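Local coordinates for tRNA nucleotidyl transferase-related protein (Thermotoga maritima, PDB 3H38) that probably adds the CCA end to tRNA as a magnesium-dependent nucleotidyltransferase, this chain holding the head and probable RNA-binding regions of a longer protein, at residues 181-186 and 222-227; 216-221 and 279-284. All coordinates share one frame; numbering follows the deposited sequence.

Contact 1 (181-186 and 222-227); sequences AIRFEQ and EKILEE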
loop_
_atom_site.group_PDB
_atom_site.type_symbol
_atom_site.label_atom_id
_atom_site.label_comp_id
_atom_site.label_asym_id
_atom_site.label_seq_id
_atom_site.Cartn_x
_atom_site.Cartn_y
_atom_site.Cartn_z
ATOM N N ALA A 181 11.136 -6.289 4.459
ATOM C CA ALA A 181 12.524 -5.827 4.574
ATOM C C ALA A 181 12.812 -4.726 3.562
ATOM O O ALA A 181 13.323 -3.666 3.901
ATOM C CB ALA A 181 13.505 -6.977 4.418
ATOM N N ILE A 182 12.458 -4.964 2.312
ATOM C CA ILE A 182 12.641 -3.933 1.311
ATOM C C ILE A 182 11.879 -2.681 1.729
ATOM O O ILE A 182 12.435 -1.570 1.689
ATOM C CB ILE A 182 12.188 -4.433 -0.078
ATOM C CG1 ILE A 182 13.166 -5.491 -0.595
ATOM C CG2 ILE A 182 12.038 -3.284 -1.061
ATOM C CD1 ILE A 182 12.475 -6.612 -1.312
ATOM N N ARG A 183 10.647 -2.843 2.157
ATOM C CA ARG A 183 9.856 -1.722 2.547
ATOM C C ARG A 183 10.446 -0.839 3.603
ATOM O O ARG A 183 10.418 0.335 3.457
ATOM C CB ARG A 183 8.452 -2.107 2.930
ATOM C CG ARG A 183 7.764 -1.061 3.694
ATOM C CD ARG A 183 6.308 -1.153 3.607
ATOM N NE ARG A 183 5.858 -2.392 4.186
ATOM C CZ ARG A 183 5.409 -2.523 5.414
ATOM N NH1 ARG A 183 5.046 -3.690 5.871
ATOM N NH2 ARG A 183 5.322 -1.480 6.177
ATOM N N PHE A 184 10.955 -1.407 4.682
ATOM C CA PHE A 184 11.585 -0.601 5.734
ATOM C C PHE A 184 12.980 -0.164 5.281
ATOM O O PHE A 184 13.505 0.831 5.750
ATOM C CB PHE A 184 11.668 -1.366 7.063
ATOM C CG PHE A 184 10.319 -1.651 7.714
ATOM C CD1 PHE A 184 9.896 -2.952 7.924
ATOM C CD2 PHE A 184 9.507 -0.628 8.159
ATOM C CE1 PHE A 184 8.674 -3.220 8.543
ATOM C CE2 PHE A 184 8.290 -0.895 8.775
ATOM C CZ PHE A 184 7.877 -2.195 8.967
ATOM N N GLU A 185 13.590 -0.925 4.384
ATOM C CA GLU A 185 14.847 -0.491 3.772
ATOM C C GLU A 185 14.686 0.844 3.043
ATOM O O GLU A 185 15.490 1.747 3.221
ATOM C CB GLU A 185 15.377 -1.538 2.796
ATOM C CG GLU A 185 16.877 -1.734 2.879
ATOM C CD GLU A 185 17.439 -2.431 1.657
ATOM O OE1 GLU A 185 16.679 -2.632 0.675
ATOM O OE2 GLU A 185 18.645 -2.767 1.671
ATOM N N GLN A 186 13.653 0.978 2.220
ATOM C CA GLN A 186 13.458 2.255 1.545
ATOM C C GLN A 186 12.810 3.297 2.461
ATOM O O GLN A 186 13.008 4.490 2.262
ATOM C CB GLN A 186 12.656 2.141 0.215
ATOM C CG GLN A 186 12.982 0.955 -0.695
ATOM C CD GLN A 186 14.468 0.798 -0.958
ATOM O OE1 GLN A 186 15.174 1.775 -1.144
ATOM N NE2 GLN A 186 14.949 -0.446 -0.968
ATOM N N GLU A 222 0.456 -4.033 -1.113
ATOM C CA GLU A 222 -0.242 -2.751 -1.063
ATOM C C GLU A 222 0.524 -1.826 -0.125
ATOM O O GLU A 222 0.673 -0.624 -0.368
ATOM C CB GLU A 222 -1.701 -2.929 -0.630
ATOM C CG GLU A 222 -2.589 -3.518 -1.721
ATOM C CD GLU A 222 -3.635 -4.494 -1.204
ATOM O OE1 GLU A 222 -3.449 -5.067 -0.098
ATOM O OE2 GLU A 222 -4.645 -4.706 -1.921
ATOM N N LYS A 223 1.025 -2.382 0.948
ATOM C CA LYS A 223 1.734 -1.624 1.942
ATOM C C LYS A 223 2.997 -1.006 1.407
ATOM O O LYS A 223 3.234 0.149 1.604
ATOM C CB LYS A 223 2.077 -2.532 3.097
ATOM C CG LYS A 223 1.597 -2.124 4.418
ATOM C CD LYS A 223 1.386 -3.384 5.159
ATOM C CE LYS A 223 1.022 -3.186 6.576
ATOM N NZ LYS A 223 1.139 -4.495 7.272
ATOM N N ILE A 224 3.782 -1.771 0.685
ATOM C CA ILE A 224 4.862 -1.183 -0.115
ATOM C C ILE A 224 4.369 -0.020 -0.998
ATOM O O ILE A 224 4.992 1.042 -1.047
ATOM C CB ILE A 224 5.534 -2.208 -1.030
ATOM C CG1 ILE A 224 6.662 -2.916 -0.282
ATOM C CG2 ILE A 224 6.106 -1.508 -2.258
ATOM C CD1 ILE A 224 7.137 -4.159 -0.984
ATOM N N LEU A 225 3.238 -0.210 -1.674
ATOM C CA LEU A 225 2.761 0.806 -2.609
ATOM C C LEU A 225 2.418 2.104 -1.910
ATOM O O LEU A 225 2.557 3.174 -2.488
ATOM C CB LEU A 225 1.574 0.288 -3.430
ATOM C CG LEU A 225 2.043 -0.944 -4.210
ATOM C CD1 LEU A 225 1.050 -1.455 -5.254
ATOM C CD2 LEU A 225 3.397 -0.638 -4.831
ATOM N N GLU A 226 2.016 2.015 -0.670
ATOM C CA GLU A 226 1.668 3.195 0.062
ATOM C C GLU A 226 2.854 3.804 0.767
ATOM O O GLU A 226 2.707 4.769 1.439
ATOM C CB GLU A 226 0.550 2.913 1.075
ATOM C CG GLU A 226 -0.800 2.549 0.518
ATOM C CD GLU A 226 -1.074 3.116 -0.845
ATOM O OE1 GLU A 226 -1.324 2.339 -1.769
ATOM O OE2 GLU A 226 -1.071 4.339 -0.988
ATOM N N GLU A 227 4.017 3.193 0.646
ATOM C CA GLU A 227 5.212 3.743 1.279
ATOM C C GLU A 227 5.706 4.961 0.489
ATOM O O GLU A 227 5.077 5.390 -0.481
ATOM C CB GLU A 227 6.300 2.671 1.398
ATOM C CG GLU A 227 7.500 3.055 2.282
ATOM C CD GLU A 227 7.066 3.636 3.611
ATOM O OE1 GLU A 227 6.435 2.867 4.385
ATOM O OE2 GLU A 227 7.342 4.852 3.861
#
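Arg-183 and Ile-224 bring their backbones to within 5.7 Å, CA to CA, where helix 177-187 passes the C-terminal turn of helix 214-225 and the loop that follows. Each of the close side-chain approaches involves Arg-183. Its CB rests against the CG1 branch of Ile-224 at 3.8 Å. With CG anti to the backbone N (chi1 163°) the chain heads out across the second helix, and the bend at chi3 (63°) then turns the guanidinium to lie against Lys-223. There the aliphatic part of the lysine passes over one face of the flat group, CG sitting 3.9 Å above the plane near its centre and CD 3.7 Å from Arg-183 NH1. The two cationic ends come close, Arg-183 NH1 to Lys-223 NZ being 4.2 Å, but acidic and polar groups lie at hand: NH1 forms a salt bridge with Glu-220, and the lysine amine is hydrogen-bonded to Gln-219. NE of Arg-183, buried here, has no hydrogen-bonding partner in the model. From the loop after the helix, Glu-227 adds OE1 at 4.1 Å from Arg-183 CD; that carboxylate also makes a long, weak ion pair with Arg-187. Arg-183 and Arg-187, together with Arg-180, are residues that bind ATP and CTP in this protein, though neither nucleotide is bound here. The contact thus lies at the nucleotide pocket of a class II CCA-adding enzyme, where helix 214-225 backs the arginine-bearing helix 177-187.

Contact 2 (216-221 and 279-284); sequences RLRQEL and RFYAVL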
loop_
_atom_site.group_PDB
_atom_site.type_symbol
_atom_site.label_atom_id
_atom_site.label_comp_id
_atom_site.label_asym_id
_atom_site.label_seq_id
_atom_site.Cartn_x
_atom_site.Cartn_y
_atom_site.Cartn_z
ATOM N N ARG A 216 -1.729 -12.728 1.836
ATOM C CA ARG A 216 -0.775 -12.204 2.793
ATOM C C ARG A 216 0.227 -11.367 2.012
ATOM O O ARG A 216 0.528 -10.232 2.355
ATOM C CB ARG A 216 -0.113 -13.347 3.573
ATOM C CG ARG A 216 -1.122 -14.282 4.304
ATOM C CD ARG A 216 -0.414 -15.183 5.357
ATOM N NE ARG A 216 0.344 -14.344 6.287
ATOM C CZ ARG A 216 1.631 -14.485 6.584
ATOM N NH1 ARG A 216 2.191 -13.625 7.437
ATOM N NH2 ARG A 216 2.353 -15.480 6.057
ATOM N N LEU A 217 0.702 -11.937 0.919
ATOM C CA LEU A 217 1.628 -11.283 0.024
ATOM C C LEU A 217 1.023 -9.988 -0.556
ATOM O O LEU A 217 1.690 -8.947 -0.621
ATOM C CB LEU A 217 1.966 -12.257 -1.100
ATOM C CG LEU A 217 3.271 -13.058 -1.210
ATOM C CD1 LEU A 217 4.030 -13.156 0.068
ATOM C CD2 LEU A 217 2.994 -14.436 -1.812
ATOM N N ARG A 218 -0.244 -10.044 -0.966
ATOM C CA ARG A 218 -0.850 -8.888 -1.603
ATOM C C ARG A 218 -0.821 -7.755 -0.603
ATOM O O ARG A 218 -0.505 -6.595 -0.923
ATOM C CB ARG A 218 -2.286 -9.193 -2.047
ATOM C CG ARG A 218 -3.134 -7.969 -2.316
ATOM C CD ARG A 218 -4.416 -8.270 -3.087
ATOM N NE ARG A 218 -5.212 -7.052 -3.190
ATOM C CZ ARG A 218 -6.386 -6.959 -3.812
ATOM N NH1 ARG A 218 -7.027 -5.807 -3.850
ATOM N NH2 ARG A 218 -6.924 -8.011 -4.386
ATOM N N GLN A 219 -1.128 -8.095 0.635
ATOM C CA GLN A 219 -1.260 -7.064 1.615
ATOM C C GLN A 219 0.075 -6.391 1.904
ATOM O O GLN A 219 0.119 -5.181 2.145
ATOM C CB GLN A 219 -1.884 -7.598 2.897
ATOM C CG GLN A 219 -2.064 -6.478 3.902
ATOM C CD GLN A 219 -1.642 -6.875 5.299
ATOM O OE1 GLN A 219 -0.534 -6.542 5.751
ATOM N NE2 GLN A 219 -2.519 -7.602 5.996
ATOM N N GLU A 220 1.164 -7.154 1.888
ATOM C CA GLU A 220 2.474 -6.541 2.076
ATOM C C GLU A 220 2.821 -5.725 0.823
ATOM O O GLU A 220 3.563 -4.739 0.873
ATOM C CB GLU A 220 3.544 -7.593 2.378
ATOM C CG GLU A 220 3.440 -8.217 3.788
ATOM C CD GLU A 220 3.464 -7.192 4.935
ATOM O OE1 GLU A 220 4.214 -6.207 4.842
ATOM O OE2 GLU A 220 2.729 -7.373 5.934
ATOM N N LEU A 221 2.250 -6.134 -0.302
ATOM C CA LEU A 221 2.432 -5.399 -1.541
ATOM C C LEU A 221 1.728 -4.059 -1.506
ATOM O O LEU A 221 2.330 -3.050 -1.844
ATOM C CB LEU A 221 1.955 -6.219 -2.735
ATOM C CG LEU A 221 2.990 -6.628 -3.792
ATOM C CD1 LEU A 221 4.424 -6.404 -3.345
ATOM C CD2 LEU A 221 2.775 -8.084 -4.230
ATOM N N ARG A 279 -3.272 1.903 -6.271
ATOM C CA ARG A 279 -1.913 1.731 -6.756
ATOM C C ARG A 279 -1.553 0.286 -7.028
ATOM O O ARG A 279 -0.748 0.011 -7.930
ATOM C CB ARG A 279 -0.919 2.351 -5.789
ATOM C CG ARG A 279 -1.262 3.779 -5.510
ATOM C CD ARG A 279 -0.079 4.560 -5.045
ATOM N NE ARG A 279 -0.517 5.885 -4.639
ATOM C CZ ARG A 279 0.250 6.758 -4.002
ATOM N NH1 ARG A 279 -0.250 7.941 -3.659
ATOM N NH2 ARG A 279 1.510 6.442 -3.704
ATOM N N PHE A 280 -2.143 -0.628 -6.254
ATOM C CA PHE A 280 -1.913 -2.050 -6.456
ATOM C C PHE A 280 -2.306 -2.457 -7.899
ATOM O O PHE A 280 -1.550 -3.127 -8.595
ATOM C CB PHE A 280 -2.668 -2.878 -5.399
ATOM C CG PHE A 280 -2.530 -4.372 -5.580
ATOM C CD1 PHE A 280 -1.285 -4.984 -5.510
ATOM C CD2 PHE A 280 -3.646 -5.163 -5.807
ATOM C CE1 PHE A 280 -1.150 -6.362 -5.686
ATOM C CE2 PHE A 280 -3.523 -6.540 -5.980
ATOM C CZ PHE A 280 -2.258 -7.138 -5.927
ATOM N N TYR A 281 -3.489 -2.040 -8.330
ATOM C CA TYR A 281 -3.969 -2.343 -9.667
ATOM C C TYR A 281 -3.260 -1.539 -10.760
ATOM O O TYR A 281 -3.012 -2.055 -11.853
ATOM C CB TYR A 281 -5.460 -2.086 -9.747
ATOM C CG TYR A 281 -6.256 -3.233 -9.243
ATOM C CD1 TYR A 281 -7.109 -3.909 -10.086
ATOM C CD2 TYR A 281 -6.126 -3.677 -7.932
ATOM C CE1 TYR A 281 -7.827 -4.975 -9.651
ATOM C CE2 TYR A 281 -6.854 -4.763 -7.479
ATOM C CZ TYR A 281 -7.701 -5.396 -8.355
ATOM O OH TYR A 281 -8.444 -6.459 -7.978
ATOM N N ALA A 282 -2.957 -0.279 -10.469
ATOM C CA ALA A 282 -2.201 0.526 -11.411
ATOM C C ALA A 282 -0.926 -0.229 -11.757
ATOM O O ALA A 282 -0.601 -0.413 -12.936
ATOM C CB ALA A 282 -1.868 1.867 -10.809
ATOM N N VAL A 283 -0.212 -0.685 -10.729
ATOM C CA VAL A 283 1.043 -1.413 -10.944
ATOM C C VAL A 283 0.829 -2.747 -11.650
ATOM O O VAL A 283 1.698 -3.218 -12.377
ATOM C CB VAL A 283 1.814 -1.662 -9.622
ATOM C CG1 VAL A 283 3.166 -2.289 -9.905
ATOM C CG2 VAL A 283 2.027 -0.368 -8.900
ATOM N N LEU A 284 -0.322 -3.367 -11.438
ATOM C CA LEU A 284 -0.578 -4.643 -12.098
ATOM C C LEU A 284 -0.875 -4.445 -13.585
ATOM O O LEU A 284 -0.598 -5.328 -14.406
ATOM C CB LEU A 284 -1.722 -5.408 -11.424
ATOM C CG LEU A 284 -1.543 -5.915 -9.990
ATOM C CD1 LEU A 284 -2.783 -6.681 -9.517
ATOM C CD2 LEU A 284 -0.316 -6.794 -9.861
#
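The Phe-280 ring is sandwiched: Arg-218 lies over one face, its CG 3.8 Å above the plane and displaced toward the rim, while Leu-284 CD1, from the next turn of the same helix as the ring, covers the opposite face. The methylene makes a CH-pi contact, 4.2 Å from CG of Arg-218 to the centroid of the Phe-280 ring. Farther along the arginine, the guanidinium is tilted only 22° from the ring plane and slides past the rim, so that CE2 of Phe-280 sits over one of its faces at 3.3 Å from Arg-218 NE. NH1 of Arg-218 meets the edge of Tyr-281, in the plane of that ring and 3.8 Å from CE2. An extended chain from CG to NE, leaving the backbone with CG anti to N (chi1 162°), gives Arg-218 the length to reach both aromatics. NE forms a salt bridge with Glu-222, one turn on, which helps fix the rotation of the flat group; NH2 makes a weak hydrogen bond to the carbonyl of Ser-304. Leu-221 adds a lighter apolar touch, CB to Phe-280 CE1 at 4.3 Å. Replacing Arg-218 by an alanine would probably uncover one face of the Phe-280 ring and leave Glu-222 without its ionic mate. The two helical segments run nearly perpendicular, at 99°, with axes 11.3 Å apart. Leu-225 also packs on Phe-280, Leu-305 from a loop touches both Phe-280 and Leu-284, and helix 254-274 packs against Val-283 and Ala-282 of helix 279-287.

How the contacts relate
Contacts 1 and 2 share helix 214-225 and have centres 11 Å apart. Along the chain their segments alternate: 181-186, 216-221, 222-227, then 279-284. The common helix therefore stands between helix 177-187, which carries nucleotide-binding arginines, and helix 279-287, farther along the all-helical C-terminal part. The contacts also meet directly. The salt bridge between Glu-220 and Arg-183 ties contact 2 to contact 1, and Glu-222 CG packs 3.7 Å from Phe-280 CB. One helix thus joins the nucleotide pocket to the helices beyond it; this shared helix belongs to the probable RNA-binding region of the polymerase family.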